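Local atomic coordinates of ALDH21) (Physcomitrella patens subsp. patens, PDB entry 5MZ5), a protein that is an NADP(+)-dependent succinic semialdehyde dehydrogenase of the aldehyde dehydrogenase family, which oxidises this aldehyde to succinate. Residues G441-I446 with D477-G482. Numbering follows the deposited sequence.
Sequences GLQSGI and DSQPYG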
loop_
_atom_site.group_PDB
_atom_site.type_symbol
_atom_site.label_atom_id
_atom_site.label_comp_id
_atom_site.label_asym_id
_atom_site.label_seq_id
_atom_site.Cartn_x
_atom_site.Cartn_y
_atom_site.Cartn_z
ATOM N N GLY A 441 -24.658 -14.863 1.085
ATOM C CA GLY A 441 -23.209 -15.047 1.082
ATOM C C GLY A 441 -22.475 -14.028 1.915
ATOM O O GLY A 441 -21.538 -13.396 1.437
ATOM N N LEU A 442 -22.889 -13.870 3.171
ATOM C CA LEU A 442 -22.313 -12.879 4.068
ATOM C C LEU A 442 -21.083 -13.413 4.791
ATOM O O LEU A 442 -19.963 -12.993 4.484
ATOM C CB LEU A 442 -23.425 -12.358 5.013
ATOM C CG LEU A 442 -23.243 -11.080 5.848
ATOM C CD1 LEU A 442 -22.360 -10.070 5.207
ATOM C CD2 LEU A 442 -24.577 -10.444 6.136
ATOM N N GLN A 443 -21.276 -14.352 5.721
ATOM C CA GLN A 443 -20.192 -14.958 6.489
ATOM C C GLN A 443 -20.430 -16.437 6.714
ATOM O O GLN A 443 -21.557 -16.910 6.623
ATOM C CB GLN A 443 -19.933 -14.222 7.826
ATOM C CG GLN A 443 -19.342 -12.833 7.635
ATOM C CD GLN A 443 -18.679 -12.183 8.820
ATOM O OE1 GLN A 443 -18.046 -11.146 8.675
ATOM N NE2 GLN A 443 -18.800 -12.747 10.015
ATOM N N SER A 444 -19.348 -17.167 6.956
ATOM C CA SER A 444 -19.325 -18.604 7.249
ATOM C C SER A 444 -18.313 -18.835 8.365
ATOM O O SER A 444 -17.399 -18.033 8.538
ATOM C CB SER A 444 -18.907 -19.388 6.013
ATOM O OG SER A 444 -20.003 -19.555 5.133
ATOM N N GLY A 445 -18.493 -19.921 9.104
ATOM C CA GLY A 445 -17.617 -20.322 10.189
ATOM C C GLY A 445 -17.089 -21.721 9.949
ATOM O O GLY A 445 -17.749 -22.533 9.298
ATOM N N ILE A 446 -15.871 -21.997 10.444
ATOM C CA ILE A 446 -15.233 -23.312 10.351
ATOM C C ILE A 446 -14.343 -23.604 11.580
ATOM O O ILE A 446 -13.412 -22.847 11.863
ATOM C CB ILE A 446 -14.469 -23.562 8.998
ATOM C CG1 ILE A 446 -13.777 -24.956 9.014
ATOM C CG2 ILE A 446 -13.468 -22.426 8.660
ATOM C CD1 ILE A 446 -13.132 -25.405 7.789
ATOM N N ASP A 477 -14.898 -4.391 14.040
ATOM C CA ASP A 477 -15.370 -3.144 13.433
ATOM C C ASP A 477 -14.388 -2.513 12.412
ATOM O O ASP A 477 -14.787 -1.599 11.678
ATOM C CB ASP A 477 -15.805 -2.164 14.518
ATOM C CG ASP A 477 -16.996 -2.707 15.301
ATOM O OD1 ASP A 477 -18.117 -2.708 14.757
ATOM O OD2 ASP A 477 -16.788 -3.216 16.415
ATOM N N SER A 478 -13.168 -3.087 12.278
ATOM C CA SER A 478 -12.190 -2.653 11.285
ATOM C C SER A 478 -12.093 -3.593 10.071
ATOM O O SER A 478 -11.433 -3.251 9.083
ATOM C CB SER A 478 -10.818 -2.476 11.933
ATOM O OG SER A 478 -10.321 -3.710 12.412
ATOM N N GLN A 479 -12.693 -4.796 10.166
ATOM C CA GLN A 479 -12.619 -5.787 9.092
ATOM C C GLN A 479 -13.471 -5.394 7.864
ATOM O O GLN A 479 -14.486 -4.711 8.050
ATOM C CB GLN A 479 -13.055 -7.169 9.623
ATOM C CG GLN A 479 -14.547 -7.484 9.432
ATOM C CD GLN A 479 -14.957 -8.787 10.029
ATOM O OE1 GLN A 479 -14.600 -9.109 11.169
ATOM N NE2 GLN A 479 -15.729 -9.557 9.276
ATOM N N PRO A 480 -13.143 -5.852 6.625
ATOM C CA PRO A 480 -14.075 -5.598 5.502
ATOM C C PRO A 480 -15.294 -6.512 5.704
ATOM O O PRO A 480 -15.162 -7.736 5.770
ATOM C CB PRO A 480 -13.256 -5.934 4.257
ATOM C CG PRO A 480 -12.199 -6.892 4.734
ATOM C CD PRO A 480 -11.969 -6.661 6.205
ATOM N N TYR A 481 -16.449 -5.901 5.952
ATOM C CA TYR A 481 -17.681 -6.621 6.247
ATOM C C TYR A 481 -18.722 -6.410 5.150
ATOM O O TYR A 481 -19.050 -5.283 4.797
ATOM C CB TYR A 481 -18.206 -6.209 7.642
ATOM C CG TYR A 481 -19.588 -6.740 7.957
ATOM C CD1 TYR A 481 -19.762 -8.017 8.485
ATOM C CD2 TYR A 481 -20.725 -5.973 7.706
ATOM C CE1 TYR A 481 -21.036 -8.512 8.768
ATOM C CE2 TYR A 481 -22.002 -6.469 7.958
ATOM C CZ TYR A 481 -22.152 -7.734 8.502
ATOM O OH TYR A 481 -23.420 -8.211 8.753
ATOM N N GLY A 482 -19.245 -7.511 4.650
ATOM C CA GLY A 482 -20.220 -7.500 3.574
ATOM C C GLY A 482 -20.242 -8.832 2.872
ATOM O O GLY A 482 -19.553 -9.775 3.288
HETATM O O HOH W 1 -18.009 -10.210 5.807
#
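Leu442 lies over one face of the Tyr481 ring. Its CD1 methyl does most of the touching, 4.0 Å from CZ of Tyr481. The same methyl, Leu442 CD1, also packs against the backbone of Gly482, 3.4 Å from its C atom. The other branch reaches the far end of the ring, with Leu442 CD2 3.6 Å from Tyr481 OH. The first torsion puts CG of Leu442 anti to the backbone N (chi1 -165°), and a chi2 of 31° then turns CD1 over the ring and CD2 to the hydroxyl.

Gln443 meets the ring differently. Its amide oxygen OE1 sits at the ring edge, near the ring plane, 3.6 Å from Tyr481 CD1. The amide plane itself is turned 71° from the ring. Gln479 approaches Gln443 from the opposite direction with its amide nearly coplanar, and its NE2 lies 2.9 Å from Gln443 OE1.

The contact joins the start of strand 443-447, in the catalytic domain of the aldehyde dehydrogenase fold, to the loop between strands 465-468 and 488-489. This loop carries Tyr481, a succinate-binding residue. Arg475, also a succinate-binding residue, makes a cation-pi contact with the Tyr481 ring, whose hydroxyl is hydrogen-bonded to a glycerol in this apo structure.

A water bridges the two segments. It donates to Gln443 OE1 at 3.0 Å and accepts from Gly482 N at 3.2 Å. The Gln443 amide is fixed at its other end too, because NE2 bonds to the carbonyl oxygens of Pro472 and Leu474. Gln479 OE1 is held by the backbone N of Val476.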